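Local coordinates for cell division control protein Cdc48 (Mycobacterium smegmatis, PDB 5E7P) that binds ADP at two separate sites and probably binds and hydrolyses ATP, at residues E243-R246 with L247-E251; E253-T257 with L258-P262; I670-A673 with D674-L678. One frame throughout, in Å; residues are numbered along the deposited sequence.

Interaction 1. Residues E243-R246 with L247-E251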
ATOM      1  N   GLU A 243      19.869  16.339   7.674  1.00 32.05           N
ATOM      2  CA  GLU A 243      20.220  17.754   7.708  1.00 35.09           C
ATOM      3  C   GLU A 243      19.370  18.518   8.725  1.00 32.63           C
ATOM      4  O   GLU A 243      19.852  19.438   9.384  1.00 33.23           O
ATOM      5  CB  GLU A 243      20.110  18.366   6.303  1.00 39.09           C
ATOM      6  CG  GLU A 243      19.204  19.581   6.193  1.00 45.12           C
ATOM      7  CD  GLU A 243      19.946  20.829   5.754  1.00 50.96           C
ATOM      8  OE1 GLU A 243      19.290  21.766   5.245  1.00 52.70           O
ATOM      9  OE2 GLU A 243      21.184  20.874   5.922  1.00 52.59           O
ATOM     10  N   TRP A 244      18.109  18.121   8.859  1.00 30.54           N
ATOM     11  CA  TRP A 244      17.208  18.725   9.832  1.00 28.30           C
ATOM     12  C   TRP A 244      17.647  18.413  11.260  1.00 26.61           C
ATOM     13  O   TRP A 244      17.679  19.298  12.116  1.00 24.38           O
ATOM     14  CB  TRP A 244      15.783  18.221   9.621  1.00 27.33           C
ATOM     15  CG  TRP A 244      15.083  18.813   8.440  1.00 28.24           C
ATOM     16  CD1 TRP A 244      15.455  19.916   7.728  1.00 29.31           C
ATOM     17  CD2 TRP A 244      13.883  18.324   7.828  1.00 28.72           C
ATOM     18  NE1 TRP A 244      14.558  20.146   6.713  1.00 29.59           N
ATOM     19  CE2 TRP A 244      13.583  19.184   6.753  1.00 29.51           C
ATOM     20  CE3 TRP A 244      13.033  17.242   8.087  1.00 28.58           C
ATOM     21  CZ2 TRP A 244      12.468  18.999   5.939  1.00 29.90           C
ATOM     22  CZ3 TRP A 244      11.925  17.061   7.280  1.00 29.74           C
ATOM     23  CH2 TRP A 244      11.654  17.934   6.217  1.00 30.39           C
ATOM     24  N   LEU A 245      17.975  17.148  11.505  1.00 26.54           N
ATOM     25  CA  LEU A 245      18.431  16.705  12.817  1.00 30.36           C
ATOM     26  C   LEU A 245      19.710  17.408  13.248  1.00 33.65           C
ATOM     27  O   LEU A 245      19.844  17.815  14.402  1.00 35.55           O
ATOM     28  CB  LEU A 245      18.662  15.193  12.825  1.00 34.07           C
ATOM     29  CG  LEU A 245      17.475  14.293  13.153  1.00 38.27           C
ATOM     30  CD1 LEU A 245      17.908  12.837  13.133  1.00 39.65           C
ATOM     31  CD2 LEU A 245      16.873  14.663  14.505  1.00 39.23           C
ATOM     32  N   ARG A 246      20.651  17.543  12.321  1.00 35.38           N
ATOM     33  CA  ARG A 246      21.941  18.136  12.645  1.00 39.20           C
ATOM     34  C   ARG A 246      21.819  19.618  12.980  1.00 37.49           C
ATOM     35  O   ARG A 246      22.450  20.098  13.919  1.00 40.07           O
ATOM     36  CB  ARG A 246      22.950  17.890  11.520  1.00 44.31           C
ATOM     37  CG  ARG A 246      23.232  16.411  11.304  1.00 49.69           C
ATOM     38  CD  ARG A 246      24.448  16.152  10.432  1.00 56.36           C
ATOM     39  NE  ARG A 246      24.769  14.726  10.422  1.00 62.62           N
ATOM     40  CZ  ARG A 246      25.519  14.119  11.338  1.00 68.49           C
ATOM     41  NH1 ARG A 246      26.041  14.816  12.339  1.00 71.28           N
ATOM     42  NH2 ARG A 246      25.750  12.815  11.254  1.00 69.51           N
ATOM     43  N   LEU A 247      20.993  20.336  12.226  1.00 34.13           N
ATOM     44  CA  LEU A 247      20.760  21.750  12.496  1.00 34.14           C
ATOM     45  C   LEU A 247      20.113  21.947  13.862  1.00 31.88           C
ATOM     46  O   LEU A 247      20.505  22.826  14.628  1.00 31.92           O
ATOM     47  CB  LEU A 247      19.878  22.367  11.410  1.00 34.70           C
ATOM     48  CG  LEU A 247      20.524  22.565  10.041  1.00 35.81           C
ATOM     49  CD1 LEU A 247      19.494  23.076   9.059  1.00 34.85           C
ATOM     50  CD2 LEU A 247      21.701  23.525  10.135  1.00 39.51           C
ATOM     51  N   SER A 248      19.123  21.117  14.163  1.00 29.63           N
ATOM     52  CA  SER A 248      18.407  21.219  15.426  1.00 31.39           C
ATOM     53  C   SER A 248      19.271  20.826  16.621  1.00 33.99           C
ATOM     54  O   SER A 248      19.304  21.530  17.625  1.00 37.86           O
ATOM     55  CB  SER A 248      17.144  20.361  15.393  1.00 32.89           C
ATOM     56  OG  SER A 248      16.450  20.439  16.626  1.00 37.08           O
ATOM     57  N   LEU A 249      19.977  19.705  16.504  1.00 33.78           N
ATOM     58  CA  LEU A 249      20.694  19.134  17.640  1.00 34.08           C
ATOM     59  C   LEU A 249      22.160  19.547  17.745  1.00 39.49           C
ATOM     60  O   LEU A 249      22.691  19.649  18.849  1.00 41.28           O
ATOM     61  CB  LEU A 249      20.598  17.607  17.616  1.00 32.41           C
ATOM     62  CG  LEU A 249      19.195  17.006  17.691  1.00 32.75           C
ATOM     63  CD1 LEU A 249      19.264  15.487  17.717  1.00 31.75           C
ATOM     64  CD2 LEU A 249      18.452  17.541  18.907  1.00 34.55           C
ATOM     65  N   ASP A 250      22.814  19.777  16.607  1.00 41.32           N
ATOM     66  CA  ASP A 250      24.258  20.019  16.599  1.00 43.61           C
ATOM     67  C   ASP A 250      24.676  21.463  16.316  1.00 48.42           C
ATOM     68  O   ASP A 250      25.682  21.935  16.847  1.00 49.55           O
ATOM     69  CB  ASP A 250      24.952  19.069  15.624  1.00 42.86           C
ATOM     70  CG  ASP A 250      24.762  17.618  16.001  1.00 43.55           C
ATOM     71  OD1 ASP A 250      24.513  17.352  17.194  1.00 43.83           O
ATOM     72  OD2 ASP A 250      24.862  16.746  15.112  1.00 44.15           O
ATOM     73  N   GLU A 251      23.913  22.163  15.482  1.00 51.81           N
ATOM     74  CA  GLU A 251      24.246  23.541  15.126  1.00 57.28           C
ATOM     75  C   GLU A 251      23.084  24.498  15.392  1.00 56.37           C
ATOM     76  O   GLU A 251      22.569  25.124  14.465  1.00 56.01           O
ATOM     77  CB  GLU A 251      24.651  23.613  13.652  1.00 62.74           C
ATOM     78  CG  GLU A 251      25.679  22.566  13.241  1.00 69.21           C
ATOM     79  CD  GLU A 251      25.766  22.381  11.736  1.00 74.19           C
ATOM     80  OE1 GLU A 251      25.683  23.391  11.003  1.00 76.18           O
ATOM     81  OE2 GLU A 251      25.907  21.223  11.285  1.00 75.10           O
TER

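Interaction 2. Residues E253-T257 with L258-P262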
ATOM      1  N   GLU A 253      22.905  27.351  16.835  1.00 61.66           N
ATOM      2  CA  GLU A 253      23.191  28.777  16.712  1.00 64.33           C
ATOM      3  C   GLU A 253      23.034  29.265  15.274  1.00 59.87           C
ATOM      4  O   GLU A 253      22.856  30.459  15.031  1.00 61.10           O
ATOM      5  CB  GLU A 253      24.590  29.098  17.243  1.00 71.09           C
ATOM      6  CG  GLU A 253      24.761  28.854  18.738  1.00 76.20           C
ATOM      7  CD  GLU A 253      24.037  29.880  19.599  1.00 80.42           C
ATOM      8  OE1 GLU A 253      23.948  29.670  20.828  1.00 81.44           O
ATOM      9  OE2 GLU A 253      23.565  30.899  19.051  1.00 82.26           O
ATOM     10  N   LEU A 254      23.100  28.340  14.322  1.00 54.25           N
ATOM     11  CA  LEU A 254      22.841  28.676  12.929  1.00 50.38           C
ATOM     12  C   LEU A 254      21.367  29.030  12.768  1.00 48.75           C
ATOM     13  O   LEU A 254      21.025  30.046  12.163  1.00 50.36           O
ATOM     14  CB  LEU A 254      23.218  27.508  12.014  1.00 46.98           C
ATOM     15  CG  LEU A 254      23.264  27.743  10.501  1.00 47.43           C
ATOM     16  CD1 LEU A 254      24.272  26.799   9.861  1.00 47.77           C
ATOM     17  CD2 LEU A 254      21.895  27.570   9.850  1.00 45.53           C
ATOM     18  N   LEU A 255      20.501  28.186  13.320  1.00 45.46           N
ATOM     19  CA  LEU A 255      19.061  28.421  13.272  1.00 43.87           C
ATOM     20  C   LEU A 255      18.678  29.665  14.065  1.00 46.00           C
ATOM     21  O   LEU A 255      17.790  30.420  13.667  1.00 46.55           O
ATOM     22  CB  LEU A 255      18.302  27.209  13.812  1.00 40.54           C
ATOM     23  CG  LEU A 255      18.419  25.927  12.990  1.00 38.64           C
ATOM     24  CD1 LEU A 255      17.544  24.834  13.577  1.00 35.69           C
ATOM     25  CD2 LEU A 255      18.052  26.195  11.540  1.00 37.97           C
ATOM     26  N   LYS A 256      19.355  29.871  15.190  1.00 46.99           N
ATOM     27  CA  LYS A 256      19.088  31.015  16.050  1.00 49.68           C
ATOM     28  C   LYS A 256      19.449  32.326  15.352  1.00 49.31           C
ATOM     29  O   LYS A 256      18.770  33.335  15.524  1.00 51.26           O
ATOM     30  CB  LYS A 256      19.859  30.872  17.365  1.00 55.31           C
ATOM     31  CG  LYS A 256      19.615  31.984  18.374  1.00 60.43           C
ATOM     32  CD  LYS A 256      20.353  31.709  19.678  1.00 64.26           C
ATOM     33  CE  LYS A 256      20.499  32.970  20.517  1.00 68.52           C
ATOM     34  NZ  LYS A 256      19.182  33.560  20.884  1.00 70.57           N
ATOM     35  N   THR A 257      20.514  32.298  14.557  1.00 47.03           N
ATOM     36  CA  THR A 257      20.954  33.475  13.816  1.00 45.18           C
ATOM     37  C   THR A 257      19.908  33.900  12.789  1.00 42.67           C
ATOM     38  O   THR A 257      19.720  35.090  12.532  1.00 41.30           O
ATOM     39  CB  THR A 257      22.290  33.208  13.091  1.00 46.68           C
ATOM     40  OG1 THR A 257      23.288  32.820  14.043  1.00 48.98           O
ATOM     41  CG2 THR A 257      22.761  34.448  12.352  1.00 47.06           C
ATOM     42  N   LEU A 258      19.223  32.919  12.209  1.00 42.12           N
ATOM     43  CA  LEU A 258      18.236  33.184  11.167  1.00 44.58           C
ATOM     44  C   LEU A 258      16.832  33.377  11.733  1.00 45.42           C
ATOM     45  O   LEU A 258      15.893  33.667  10.994  1.00 46.36           O
ATOM     46  CB  LEU A 258      18.238  32.056  10.133  1.00 45.00           C
ATOM     47  CG  LEU A 258      19.607  31.742   9.523  1.00 46.53           C
ATOM     48  CD1 LEU A 258      19.494  30.688   8.436  1.00 45.42           C
ATOM     49  CD2 LEU A 258      20.268  33.009   8.990  1.00 47.21           C
ATOM     50  N   GLY A 259      16.695  33.217  13.046  1.00 45.57           N
ATOM     51  CA  GLY A 259      15.411  33.392  13.698  1.00 47.85           C
ATOM     52  C   GLY A 259      14.518  32.169  13.595  1.00 48.16           C
ATOM     53  O   GLY A 259      13.353  32.211  13.987  1.00 48.35           O
ATOM     54  N   ALA A 260      15.066  31.081  13.065  1.00 46.15           N
ATOM     55  CA  ALA A 260      14.321  29.834  12.941  1.00 43.98           C
ATOM     56  C   ALA A 260      14.181  29.151  14.294  1.00 43.06           C
ATOM     57  O   ALA A 260      14.905  29.468  15.240  1.00 42.16           O
ATOM     58  CB  ALA A 260      14.997  28.906  11.947  1.00 44.26           C
ATOM     59  N   THR A 261      13.244  28.214  14.381  1.00 42.00           N
ATOM     60  CA  THR A 261      13.011  27.487  15.623  1.00 41.95           C
ATOM     61  C   THR A 261      14.021  26.351  15.790  1.00 39.29           C
ATOM     62  O   THR A 261      14.356  25.663  14.827  1.00 35.66           O
ATOM     63  CB  THR A 261      11.561  26.936  15.706  1.00 47.60           C
ATOM     64  OG1 THR A 261      11.390  26.202  16.926  1.00 46.27           O
ATOM     65  CG2 THR A 261      11.244  26.027  14.519  1.00 46.10           C
ATOM     66  N   PRO A 262      14.520  26.164  17.019  1.00 41.08           N
ATOM     67  CA  PRO A 262      15.478  25.094  17.317  1.00 41.70           C
ATOM     68  C   PRO A 262      14.809  23.729  17.476  1.00 42.59           C
ATOM     69  O   PRO A 262      15.477  22.703  17.355  1.00 44.12           O
ATOM     70  CB  PRO A 262      16.077  25.538  18.652  1.00 42.99           C
ATOM     71  CG  PRO A 262      14.973  26.302  19.305  1.00 43.17           C
ATOM     72  CD  PRO A 262      14.267  27.024  18.189  1.00 42.34           C
TER

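Interaction 3. Residues I670-A673 with D674-L678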
ATOM      1  N   ILE A 670      -9.600 -15.434 -19.930  1.00 52.71           N
ATOM      2  CA  ILE A 670     -10.927 -16.031 -19.923  1.00 49.99           C
ATOM      3  C   ILE A 670     -11.100 -16.890 -21.167  1.00 51.74           C
ATOM      4  O   ILE A 670     -11.065 -16.372 -22.284  1.00 52.06           O
ATOM      5  CB  ILE A 670     -12.030 -14.959 -19.916  1.00 45.90           C
ATOM      6  CG1 ILE A 670     -11.889 -14.044 -18.700  1.00 43.12           C
ATOM      7  CG2 ILE A 670     -13.404 -15.610 -19.947  1.00 45.42           C
ATOM      8  CD1 ILE A 670     -12.805 -12.835 -18.735  1.00 41.54           C
ATOM      9  N   PRO A 671     -11.276 -18.208 -20.981  1.00 52.02           N
ATOM     10  CA  PRO A 671     -11.489 -19.114 -22.115  1.00 51.21           C
ATOM     11  C   PRO A 671     -12.757 -18.742 -22.869  1.00 49.67           C
ATOM     12  O   PRO A 671     -13.812 -18.605 -22.257  1.00 50.13           O
ATOM     13  CB  PRO A 671     -11.664 -20.480 -21.443  1.00 52.31           C
ATOM     14  CG  PRO A 671     -10.980 -20.345 -20.127  1.00 52.32           C
ATOM     15  CD  PRO A 671     -11.234 -18.932 -19.700  1.00 51.83           C
ATOM     16  N   LEU A 672     -12.647 -18.573 -24.181  1.00 49.98           N
ATOM     17  CA  LEU A 672     -13.793 -18.189 -24.994  1.00 50.70           C
ATOM     18  C   LEU A 672     -14.229 -19.312 -25.925  1.00 55.11           C
ATOM     19  O   LEU A 672     -13.427 -20.164 -26.309  1.00 57.44           O
ATOM     20  CB  LEU A 672     -13.471 -16.938 -25.814  1.00 48.03           C
ATOM     21  CG  LEU A 672     -13.211 -15.652 -25.029  1.00 44.93           C
ATOM     22  CD1 LEU A 672     -12.907 -14.498 -25.970  1.00 42.94           C
ATOM     23  CD2 LEU A 672     -14.402 -15.330 -24.149  1.00 45.69           C
ATOM     24  N   ALA A 673     -15.509 -19.311 -26.277  1.00 56.52           N
ATOM     25  CA  ALA A 673     -16.016 -20.220 -27.291  1.00 58.84           C
ATOM     26  C   ALA A 673     -15.739 -19.602 -28.655  1.00 62.07           C
ATOM     27  O   ALA A 673     -15.573 -18.388 -28.763  1.00 61.25           O
ATOM     28  CB  ALA A 673     -17.500 -20.459 -27.097  1.00 57.75           C
ATOM     29  N   ASP A 674     -15.689 -20.435 -29.689  1.00 65.51           N
ATOM     30  CA  ASP A 674     -15.322 -19.982 -31.030  1.00 66.05           C
ATOM     31  C   ASP A 674     -16.269 -18.929 -31.605  1.00 63.89           C
ATOM     32  O   ASP A 674     -15.855 -18.080 -32.394  1.00 61.95           O
ATOM     33  CB  ASP A 674     -15.214 -21.172 -31.988  1.00 69.96           C
ATOM     34  CG  ASP A 674     -14.032 -22.068 -31.670  1.00 71.38           C
ATOM     35  OD1 ASP A 674     -13.001 -21.545 -31.195  1.00 69.21           O
ATOM     36  OD2 ASP A 674     -14.135 -23.293 -31.896  1.00 73.73           O
ATOM     37  N   ASP A 675     -17.534 -18.982 -31.201  1.00 63.55           N
ATOM     38  CA  ASP A 675     -18.530 -18.034 -31.693  1.00 63.50           C
ATOM     39  C   ASP A 675     -18.471 -16.693 -30.956  1.00 59.87           C
ATOM     40  O   ASP A 675     -19.389 -15.875 -31.060  1.00 59.45           O
ATOM     41  CB  ASP A 675     -19.938 -18.633 -31.608  1.00 66.54           C
ATOM     42  CG  ASP A 675     -20.323 -19.029 -30.194  1.00 68.88           C
ATOM     43  OD1 ASP A 675     -19.417 -19.173 -29.348  1.00 69.17           O
ATOM     44  OD2 ASP A 675     -21.533 -19.202 -29.930  1.00 70.74           O
ATOM     45  N   VAL A 676     -17.388 -16.474 -30.216  1.00 55.59           N
ATOM     46  CA  VAL A 676     -17.176 -15.212 -29.520  1.00 53.38           C
ATOM     47  C   VAL A 676     -16.041 -14.425 -30.166  1.00 51.59           C
ATOM     48  O   VAL A 676     -14.901 -14.886 -30.220  1.00 50.67           O
ATOM     49  CB  VAL A 676     -16.863 -15.427 -28.025  1.00 53.36           C
ATOM     50  CG1 VAL A 676     -16.641 -14.093 -27.329  1.00 52.59           C
ATOM     51  CG2 VAL A 676     -17.987 -16.193 -27.357  1.00 53.57           C
ATOM     52  N   ASP A 677     -16.366 -13.236 -30.660  1.00 51.66           N
ATOM     53  CA  ASP A 677     -15.385 -12.373 -31.305  1.00 52.18           C
ATOM     54  C   ASP A 677     -15.311 -11.027 -30.584  1.00 49.30           C
ATOM     55  O   ASP A 677     -16.192 -10.179 -30.738  1.00 48.54           O
ATOM     56  CB  ASP A 677     -15.748 -12.178 -32.777  1.00 57.39           C
ATOM     57  CG  ASP A 677     -14.786 -11.259 -33.504  1.00 63.25           C
ATOM     58  OD1 ASP A 677     -13.635 -11.104 -33.039  1.00 65.06           O
ATOM     59  OD2 ASP A 677     -15.180 -10.697 -34.550  1.00 66.06           O
ATOM     60  N   LEU A 678     -14.255 -10.842 -29.799  1.00 46.04           N
ATOM     61  CA  LEU A 678     -14.098  -9.637 -28.991  1.00 45.18           C
ATOM     62  C   LEU A 678     -14.036  -8.364 -29.828  1.00 45.98           C
ATOM     63  O   LEU A 678     -14.398  -7.286 -29.360  1.00 44.59           O
ATOM     64  CB  LEU A 678     -12.856  -9.740 -28.102  1.00 43.75           C
ATOM     65  CG  LEU A 678     -12.936 -10.735 -26.941  1.00 44.31           C
ATOM     66  CD1 LEU A 678     -11.739 -10.570 -26.007  1.00 44.83           C
ATOM     67  CD2 LEU A 678     -14.249 -10.576 -26.178  1.00 41.03           C
TER

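Interaction 1. Residues E243-R246 with L247-E251
Successive backbone N-H groups of L247, S248 and L249 bond to the carbonyl oxygens of E243, W244 and L245, four residues back as in any alpha helix, after which R246 O receives two donors at once, D250 N at 2.7 Å and E251 N at 3.0 Å. One carbonyl thus holds two successive N-H groups at the end of the helix. On the charged side, the R246 guanidinium reaches D250 in a long salt bridge, NH1 to OD2 3.6 Å. The two flat groups are turned 47° apart, and the carboxylate oxygen approaches obliquely. R246 has CG beside its own backbone N (chi1 -62°) and a chain stretched from CG to NE, which carries the guanidinium outward from the helix, between D250 one turn on and D242 one turn back, the partner of NE. D250 in turn bonds to R287, so both charges have second partners.

L245 and L249 lie side by side one turn apart, with L245 CD2 4.1 Å from L249 CD1. L245 is buried against L264 and C284, where a branched apolar chain is suited. S248 follows that inner direction but is small and polar, and its OG finds the carbonyl of P262. On another flank E243 bends so that its CD comes 4.0 Å from L247 CD1, while L247 faces helix 252-258 and packs on L254 and L255. An inward face of L245 with S248, combined with a D242-R246-D250 row of charges four residues apart, marks the end of an amphipathic helix, here laid on the P-loop NTPase domain that carries the first ADP site.

Interaction 2. Residues E253-T257 with L258-P262
L255 and A260 meet where the helix ends, and the tight part of the contact gathers around them. The methyl CD2 of L255 lies 4.1 Å from A260 CB. On the other branch, L255 CD1 comes 3.5 Å from the carbonyl oxygen T261 O, so the forked end of the leucine fills the angle between the last turn and the departing chain. CG stands beside the backbone N (chi1 -66°), which aims both methyls at the departing loop. A large, forked apolar residue suits a place where two parts of the loop are touched at once, and A260, whose CB points toward the last turn, offers its one methyl to the leucine.

The backbone closes this end as a Schellman motif. A260 N turns back to L255 O at 2.9 Å and G259 N to K256 O at 3.2 Å, both weak bonds, and the apolar contact of L255 with A260 is the one that commonly accompanies the motif. G259 makes the reversal with a positive phi of 82°, a conformation glycine adopts at little cost because it has no side chain to collide with the carbonyl before it.

The side carrying L254 and L258 is looser. They lie side by side and point the same way, with L254 CD2 4.2 Å from L258 CD1, while L258 CG rests closer, 3.4 Å from L254 O. Both residues are exposed, although L254 also touches helix 237-249. K256 leaves from a different side of the helix; it starts away from the loop, and its chain is exposed, as expected of a lysine on a surface helix. T257 folds its hydroxyl back, OG1 donating to E253 O at 2.6 Å. That oxygen also accepts T257 N, so a single carbonyl serves backbone and side chain of one threonine.

Interaction 3. Residues I670-A673 with D674-L678
L672 meets V676 and L678 at about a right angle in each case, its CD1 methyl touching both. That methyl lies 4.0 Å from V676 CG1 and 3.9 Å from L678 CG, so one leucine branch touches both a beta-branched wall and the middle of another leucine. The second branch, L672 CD2, stays at 4.1 Å from V676 CG1. V676 holds CG1 anti to its backbone N (chi1 180°), which turns this methyl to L672 and leaves V676 CG2 3.6 Å from A673 O, with A673 CB a looser neighbour at 4.3 Å from the same methyl. The shape of valine, with two methyls on CB, lets it serve both neighbours.

What brings them together is a type I beta turn from A673 to V676. V676 N bonds to A673 O at 3.0 Å, the donor standing above the carbonyl plane, 48° out of it. D674 and D675 occupy the two corners, exposed positions well suited to charged residues. D677 then serves as N-cap: OD1 accepts D679 N, a first-turn N-H without a helical acceptor, and OD2 bonds to S680 OG.

The loop links helix 656-666 to helix 678-684 of the AAA+ lid region. P671 and A673 make backbone hydrogen bonds with V714, and I670 and P671 rest against A48 and E45 of helix 44-50.

Overall arrangement
Along the chain the three contacts come in series, 243-251, 253-262 and 670-678. Interactions 1 and 2 are neighbours, with centres 11 Å apart, on the consecutive helices 237-249 and 252-258. These two helices touch each other directly, ahead of strand 265-269, after which comes the first ADP-binding loop. Interaction 3 lies on the opposite side of the chain's centre, about 65 Å from interaction 1 and 71 Å from interaction 2 between centres, in the lid region, with the side chain of L678 about 13 Å from the bound ADP. The contacts therefore belong to different ATPase modules of the chain.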